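PDB 2JHP: core protein VP4 from Bluetongue virus, which forms part of the inner viral core and caps the viral messenger RNA, carrying S-adenosylmethionine-dependent methyltransferase activity on an assembly line of catalytic domains. Local coordinates for residues T321-Q326 / R364-M369; D176-S181 / E335-M340. All coordinates share one frame; numbering follows the deposited sequence.

Contact 1 (T321-Q326 / R364-M369); sequences TYLFPQ and RDVRKM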
loop_
_atom_site.group_PDB
_atom_site.type_symbol
_atom_site.label_atom_id
_atom_site.label_comp_id
_atom_site.label_asym_id
_atom_site.label_seq_id
_atom_site.Cartn_x
_atom_site.Cartn_y
_atom_site.Cartn_z
ATOM N N THR A 321 -13.373 3.635 -27.098
ATOM C CA THR A 321 -12.173 4.208 -26.501
ATOM C C THR A 321 -11.099 3.108 -26.473
ATOM O O THR A 321 -10.007 3.284 -27.012
ATOM C CB THR A 321 -12.453 4.784 -25.084
ATOM O OG1 THR A 321 -13.299 5.942 -25.177
ATOM C CG2 THR A 321 -11.151 5.163 -24.373
ATOM N N TYR A 322 -11.422 1.973 -25.859
ATOM C CA TYR A 322 -10.534 0.812 -25.884
ATOM C C TYR A 322 -11.304 -0.454 -26.224
ATOM O O TYR A 322 -12.511 -0.529 -26.020
ATOM C CB TYR A 322 -9.835 0.593 -24.532
ATOM C CG TYR A 322 -9.003 1.740 -23.992
ATOM C CD1 TYR A 322 -9.277 2.280 -22.746
ATOM C CD2 TYR A 322 -7.922 2.261 -24.712
ATOM C CE1 TYR A 322 -8.510 3.318 -22.229
ATOM C CE2 TYR A 322 -7.154 3.301 -24.208
ATOM C CZ TYR A 322 -7.451 3.823 -22.966
ATOM O OH TYR A 322 -6.692 4.849 -22.457
ATOM N N LEU A 323 -10.589 -1.436 -26.762
ATOM C CA LEU A 323 -11.070 -2.809 -26.825
ATOM C C LEU A 323 -10.069 -3.676 -26.071
ATOM O O LEU A 323 -8.858 -3.600 -26.311
ATOM C CB LEU A 323 -11.214 -3.291 -28.270
ATOM C CG LEU A 323 -12.124 -2.516 -29.232
ATOM C CD1 LEU A 323 -11.900 -2.981 -30.679
ATOM C CD2 LEU A 323 -13.592 -2.634 -28.858
ATOM N N PHE A 324 -10.553 -4.479 -25.132
ATOM C CA PHE A 324 -9.634 -5.360 -24.427
ATOM C C PHE A 324 -10.126 -6.768 -24.165
ATOM O O PHE A 324 -11.323 -7.039 -24.241
ATOM C CB PHE A 324 -9.088 -4.727 -23.145
ATOM C CG PHE A 324 -10.049 -3.833 -22.431
ATOM C CD1 PHE A 324 -11.307 -4.287 -22.062
ATOM C CD2 PHE A 324 -9.665 -2.540 -22.086
ATOM C CE1 PHE A 324 -12.188 -3.455 -21.373
ATOM C CE2 PHE A 324 -10.529 -1.691 -21.395
ATOM C CZ PHE A 324 -11.793 -2.152 -21.034
ATOM N N PRO A 325 -9.179 -7.677 -23.869
ATOM C CA PRO A 325 -9.514 -9.066 -23.577
ATOM C C PRO A 325 -10.281 -9.189 -22.266
ATOM O O PRO A 325 -10.246 -8.281 -21.434
ATOM C CB PRO A 325 -8.147 -9.750 -23.471
ATOM C CG PRO A 325 -7.163 -8.784 -24.061
ATOM C CD PRO A 325 -7.726 -7.433 -23.793
ATOM N N GLN A 326 -10.977 -10.308 -22.106
ATOM C CA GLN A 326 -11.834 -10.543 -20.949
ATOM C C GLN A 326 -11.226 -11.564 -20.001
ATOM O O GLN A 326 -10.968 -12.700 -20.399
ATOM C CB GLN A 326 -13.216 -11.029 -21.389
ATOM C CG GLN A 326 -13.874 -10.151 -22.438
ATOM C CD GLN A 326 -15.334 -10.466 -22.589
ATOM O OE1 GLN A 326 -16.113 -10.307 -21.648
ATOM N NE2 GLN A 326 -15.721 -10.921 -23.768
ATOM N N ARG A 364 -7.715 -9.628 -37.506
ATOM C CA ARG A 364 -6.494 -10.398 -37.254
ATOM C C ARG A 364 -5.746 -10.026 -35.962
ATOM O O ARG A 364 -5.244 -10.911 -35.259
ATOM C CB ARG A 364 -5.558 -10.261 -38.456
ATOM C CG ARG A 364 -4.110 -10.654 -38.192
ATOM C CD ARG A 364 -3.151 -10.031 -39.217
ATOM N NE ARG A 364 -3.365 -10.535 -40.572
ATOM C CZ ARG A 364 -4.053 -9.907 -41.525
ATOM N NH1 ARG A 364 -4.610 -8.718 -41.298
ATOM N NH2 ARG A 364 -4.172 -10.474 -42.725
ATOM N N ASP A 365 -5.656 -8.731 -35.662
ATOM C CA ASP A 365 -4.903 -8.261 -34.504
ATOM C C ASP A 365 -5.760 -8.348 -33.248
ATOM O O ASP A 365 -5.259 -8.464 -32.116
ATOM C CB ASP A 365 -4.432 -6.827 -34.731
ATOM C CG ASP A 365 -3.481 -6.711 -35.900
ATOM O OD1 ASP A 365 -2.379 -7.302 -35.842
ATOM O OD2 ASP A 365 -3.841 -6.025 -36.878
ATOM N N VAL A 366 -7.066 -8.284 -33.472
ATOM C CA VAL A 366 -8.049 -8.449 -32.427
ATOM C C VAL A 366 -8.302 -9.955 -32.204
ATOM O O VAL A 366 -8.816 -10.374 -31.170
ATOM C CB VAL A 366 -9.302 -7.592 -32.770
ATOM C CG1 VAL A 366 -10.580 -8.391 -32.717
ATOM C CG2 VAL A 366 -9.373 -6.356 -31.854
ATOM N N ARG A 367 -7.885 -10.758 -33.176
ATOM C CA ARG A 367 -7.937 -12.217 -33.091
ATOM C C ARG A 367 -6.766 -12.726 -32.249
ATOM O O ARG A 367 -6.926 -13.654 -31.455
ATOM C CB ARG A 367 -7.895 -12.814 -34.498
ATOM C CG ARG A 367 -8.474 -14.206 -34.651
ATOM C CD ARG A 367 -9.415 -14.265 -35.858
ATOM N NE ARG A 367 -10.699 -13.637 -35.530
ATOM C CZ ARG A 367 -11.651 -13.332 -36.415
ATOM N NH1 ARG A 367 -11.489 -13.575 -37.720
ATOM N NH2 ARG A 367 -12.777 -12.770 -35.986
ATOM N N LYS A 368 -5.598 -12.104 -32.427
ATOM C CA LYS A 368 -4.407 -12.421 -31.640
ATOM C C LYS A 368 -4.622 -12.174 -30.157
ATOM O O LYS A 368 -4.190 -12.976 -29.327
ATOM C CB LYS A 368 -3.192 -11.611 -32.105
ATOM C CG LYS A 368 -2.074 -12.438 -32.740
ATOM C CD LYS A 368 -1.195 -13.165 -31.705
ATOM C CE LYS A 368 -0.367 -14.273 -32.360
ATOM N NZ LYS A 368 0.491 -15.006 -31.391
ATOM N N MET A 369 -5.276 -11.065 -29.823
ATOM C CA MET A 369 -5.465 -10.708 -28.422
ATOM C C MET A 369 -6.099 -11.860 -27.642
ATOM O O MET A 369 -5.566 -12.282 -26.608
ATOM C CB MET A 369 -6.289 -9.424 -28.282
ATOM C CG MET A 369 -5.518 -8.159 -28.589
ATOM S SD MET A 369 -6.235 -6.696 -27.816
ATOM C CE MET A 369 -7.633 -6.375 -28.875
#
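The backbone oxygen of Leu323 is where Met369 meets the strand: the terminal methyl CE lies 4.0 Å from Leu323 O, a van der Waals approach and not a hydrogen bond. Segments 321-326 and 364-369 exchange no polar bond, so the contact rests on van der Waals packing, that of the methyl against the carbonyl oxygen included. Met369 CG stands anti to its carbonyl carbon (chi1 -76°), and the bend at chi3 (-77°) swings the methyl back alongside Val366, on the preceding turn of the helix. The sulfur is left facing Pro325, two residues on in the chain from Leu323, with Met369 SD 4.4 Å from Pro325 CD on the proline ring. One turn earlier, the branch tips of Leu323 and Val366 meet, CD1 to CG2, at 4.4 Å. All four residues are buried. Val366 also leans on Ile309 and on Leu336 of the adjoining strand, Met369 on Ile166, and Pro325 on Leu382. Strand alternation directs Leu323 to the helix and Phe324 away from it, toward Leu304 and Leu386. Just before, Thr321 and Tyr322 both oppose Phe339 in a classic beta bulge. Within this chain strand 322-324 is the outermost of its sheet, and helix 363-373 covers it on one side, as expected of the helix-flanked, Rossmann-like class I methyltransferase fold with strand order 3-2-1-4-5-7-6.

Contact 2 (D176-S181 / E335-M340); sequences DEKLVS and ELRNFM. With SAH (S-adenosyl-L-homocysteine), chain C.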
loop_
_atom_site.group_PDB
_atom_site.type_symbol
_atom_site.label_atom_id
_atom_site.label_comp_id
_atom_site.label_asym_id
_atom_site.label_seq_id
_atom_site.Cartn_x
_atom_site.Cartn_y
_atom_site.Cartn_z
ATOM N N ASP A 176 -12.342 -15.186 -11.204
ATOM C CA ASP A 176 -13.785 -15.382 -11.243
ATOM C C ASP A 176 -14.305 -15.608 -12.663
ATOM O O ASP A 176 -13.630 -15.275 -13.640
ATOM C CB ASP A 176 -14.491 -14.175 -10.615
ATOM C CG ASP A 176 -14.220 -14.054 -9.114
ATOM O OD1 ASP A 176 -13.424 -13.173 -8.705
ATOM O OD2 ASP A 176 -14.797 -14.854 -8.347
ATOM N N GLU A 177 -15.502 -16.182 -12.766
ATOM C CA GLU A 177 -16.167 -16.373 -14.052
ATOM C C GLU A 177 -16.315 -15.051 -14.809
ATOM O O GLU A 177 -16.687 -14.019 -14.236
ATOM C CB GLU A 177 -17.528 -17.067 -13.883
ATOM C CG GLU A 177 -18.464 -16.410 -12.870
ATOM C CD GLU A 177 -19.856 -17.025 -12.843
ATOM O OE1 GLU A 177 -20.586 -16.913 -13.851
ATOM O OE2 GLU A 177 -20.225 -17.610 -11.802
ATOM N N LYS A 178 -16.013 -15.115 -16.103
ATOM C CA LYS A 178 -15.973 -13.973 -17.020
ATOM C C LYS A 178 -16.922 -12.814 -16.704
ATOM O O LYS A 178 -16.489 -11.653 -16.646
ATOM C CB LYS A 178 -16.176 -14.489 -18.447
ATOM C CG LYS A 178 -16.529 -13.488 -19.511
ATOM C CD LYS A 178 -17.055 -14.253 -20.740
ATOM C CE LYS A 178 -18.222 -13.520 -21.409
ATOM N NZ LYS A 178 -19.014 -14.361 -22.354
ATOM N N LEU A 179 -18.194 -13.133 -16.478
ATOM C CA LEU A 179 -19.230 -12.106 -16.319
ATOM C C LEU A 179 -19.296 -11.397 -14.955
ATOM O O LEU A 179 -19.756 -10.252 -14.887
ATOM C CB LEU A 179 -20.603 -12.638 -16.770
ATOM C CG LEU A 179 -20.793 -12.576 -18.298
ATOM C CD1 LEU A 179 -21.946 -13.474 -18.809
ATOM C CD2 LEU A 179 -20.954 -11.121 -18.785
ATOM N N VAL A 180 -18.848 -12.055 -13.882
ATOM C CA VAL A 180 -18.670 -11.348 -12.603
ATOM C C VAL A 180 -17.328 -10.614 -12.548
ATOM O O VAL A 180 -17.198 -9.578 -11.894
ATOM C CB VAL A 180 -18.949 -12.220 -11.301
ATOM C CG1 VAL A 180 -19.246 -13.667 -11.621
ATOM C CG2 VAL A 180 -17.831 -12.088 -10.268
ATOM N N SER A 181 -16.344 -11.160 -13.250
ATOM C CA SER A 181 -15.064 -10.509 -13.409
ATOM C C SER A 181 -15.254 -9.211 -14.174
ATOM O O SER A 181 -14.550 -8.228 -13.932
ATOM C CB SER A 181 -14.097 -11.421 -14.156
ATOM O OG SER A 181 -13.328 -12.170 -13.252
ATOM N N GLU A 335 -14.504 -12.830 -28.234
ATOM C CA GLU A 335 -15.309 -11.718 -27.768
ATOM C C GLU A 335 -14.444 -10.863 -26.852
ATOM O O GLU A 335 -13.708 -11.379 -26.001
ATOM C CB GLU A 335 -16.513 -12.263 -27.013
ATOM C CG GLU A 335 -17.493 -11.242 -26.530
ATOM C CD GLU A 335 -18.672 -11.896 -25.842
ATOM O OE1 GLU A 335 -19.496 -12.513 -26.553
ATOM O OE2 GLU A 335 -18.772 -11.799 -24.595
ATOM N N LEU A 336 -14.514 -9.557 -27.058
ATOM C CA LEU A 336 -13.796 -8.605 -26.224
ATOM C C LEU A 336 -14.809 -7.726 -25.531
ATOM O O LEU A 336 -16.016 -7.960 -25.642
ATOM C CB LEU A 336 -12.858 -7.746 -27.074
ATOM C CG LEU A 336 -11.872 -8.479 -27.986
ATOM C CD1 LEU A 336 -11.273 -7.490 -28.939
ATOM C CD2 LEU A 336 -10.775 -9.210 -27.217
ATOM N N ARG A 337 -14.318 -6.723 -24.809
ATOM C CA ARG A 337 -15.177 -5.698 -24.228
ATOM C C ARG A 337 -14.779 -4.336 -24.758
ATOM O O ARG A 337 -13.596 -4.041 -24.942
ATOM C CB ARG A 337 -15.125 -5.725 -22.699
ATOM C CG ARG A 337 -15.799 -6.932 -22.071
ATOM C CD ARG A 337 -17.288 -6.942 -22.347
ATOM N NE ARG A 337 -17.866 -8.261 -22.118
ATOM C CZ ARG A 337 -19.145 -8.574 -22.316
ATOM N NH1 ARG A 337 -20.013 -7.655 -22.724
ATOM N NH2 ARG A 337 -19.565 -9.810 -22.089
ATOM N N ASN A 338 -15.786 -3.523 -25.033
ATOM C CA ASN A 338 -15.576 -2.205 -25.585
ATOM C C ASN A 338 -15.770 -1.194 -24.490
ATOM O O ASN A 338 -16.893 -0.967 -24.046
ATOM C CB ASN A 338 -16.563 -1.945 -26.723
ATOM C CG ASN A 338 -16.296 -0.640 -27.452
ATOM O OD1 ASN A 338 -17.005 -0.304 -28.390
ATOM N ND2 ASN A 338 -15.282 0.100 -27.025
ATOM N N PHE A 339 -14.666 -0.614 -24.035
ATOM C CA PHE A 339 -14.738 0.465 -23.071
ATOM C C PHE A 339 -14.860 1.808 -23.789
ATOM O O PHE A 339 -14.109 2.098 -24.732
ATOM C CB PHE A 339 -13.538 0.460 -22.112
ATOM C CG PHE A 339 -13.489 1.663 -21.213
ATOM C CD1 PHE A 339 -14.410 1.817 -20.180
ATOM C CD2 PHE A 339 -12.548 2.662 -21.421
ATOM C CE1 PHE A 339 -14.376 2.937 -19.362
ATOM C CE2 PHE A 339 -12.509 3.782 -20.609
ATOM C CZ PHE A 339 -13.422 3.922 -19.579
ATOM N N MET A 340 -15.812 2.613 -23.331
ATOM C CA MET A 340 -16.081 3.907 -23.922
ATOM C C MET A 340 -15.984 4.955 -22.823
ATOM O O MET A 340 -16.759 4.923 -21.862
ATOM C CB MET A 340 -17.484 3.937 -24.548
ATOM C CG MET A 340 -17.757 2.915 -25.669
ATOM S SD MET A 340 -19.472 2.884 -26.270
ATOM C CE MET A 340 -19.632 4.536 -26.922
HETATM N N SAH C . -25.606 -10.609 -18.692
HETATM C CA SAH C . -26.107 -12.020 -18.727
HETATM C CB SAH C . -25.728 -12.741 -20.024
HETATM C CG SAH C . -26.322 -12.106 -21.277
HETATM S SD SAH C . -27.583 -13.167 -22.013
HETATM C C SAH C . -25.612 -12.793 -17.509
HETATM O O SAH C . -24.584 -12.459 -16.918
HETATM O OXT SAH C . -26.241 -13.762 -17.084
HETATM C "C5'" SAH C . -28.145 -11.913 -23.181
HETATM C "C4'" SAH C . -29.520 -11.422 -22.766
HETATM O "O4'" SAH C . -29.870 -10.263 -23.477
HETATM C "C3'" SAH C . -30.626 -12.426 -23.039
HETATM O "O3'" SAH C . -31.013 -12.975 -21.806
HETATM C "C2'" SAH C . -31.750 -11.622 -23.674
HETATM O "O2'" SAH C . -32.956 -11.780 -22.966
HETATM C "C1'" SAH C . -31.278 -10.194 -23.509
HETATM N N9 SAH C . -31.675 -9.241 -24.556
HETATM C C8 SAH C . -31.768 -9.437 -25.909
HETATM N N7 SAH C . -32.135 -8.266 -26.480
HETATM C C5 SAH C . -32.262 -7.329 -25.516
HETATM C C6 SAH C . -32.608 -5.982 -25.540
HETATM N N6 SAH C . -32.892 -5.383 -26.692
HETATM N N1 SAH C . -32.659 -5.268 -24.355
HETATM C C2 SAH C . -32.366 -5.885 -23.159
HETATM N N3 SAH C . -32.019 -7.223 -23.146
HETATM C C4 SAH C . -31.971 -7.931 -24.302
#
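Lys178 and Glu335 meet in a salt bridge, its hydrogen bond weak, with NZ of the lysine 3.4 Å from OE2 of the glutamate. Glu335 sends its carboxylate out from the strand with CG anti to the backbone N (chi1 -177°), extended beyond that, and the lysine chain comes across it at about a right angle. The same OE2 has a second cation close by: Arg337 NH2 is 3.3 Å away, but well off the guanidinium plane, so charge attraction acts without a directed N-H. Two aliphatic groups approach NH2 of that arginine, Lys178 CE at the guanidinium edge at 4.0 Å and Leu179 CD2 obliquely at 3.8 Å. The other branch of Leu179 serves the ligand, CD1 lying 3.4 Å from the carboxylate oxygen O of S-adenosyl-L-homocysteine. Farther out, Lys306 pairs with Glu335 OE1, while Arg337 is gripped by Asp265 at NH2 and by Gln326 at NE; Asp265 itself hydrogen-bonds the ligand. Ser181 OG donates to Asp176 O, 3.1 Å away and from above the carbonyl plane, tying the helix back to the residues before it. Lys178, Asp265, Lys306 and Glu335, clustered beside the bound cofactor product, are consistent with the K-D-K-E tetrad that marks the active site of RNA 2'-O-methyltransferases.

Both contacts belong to one mixed sheet, whose neighbouring antiparallel strands 322-324 and 335-341 contribute a segment each; their centres lie about 12 Å apart. Contact 1 is a buried, apolar seam between the outermost strand and the helix packed over it. Contact 2, only partly buried, is instead a salt-bridge network at a ligand pocket, with Leu179 touching the ligand. Gln326 of segment 321-326 joins them: besides reaching Arg337, it bonds through NE2 to Glu335 O. The four segments alternate along the chain. Because the two strands are adjacent, the packing of the outermost one comes near the pocket for S-adenosyl-L-homocysteine.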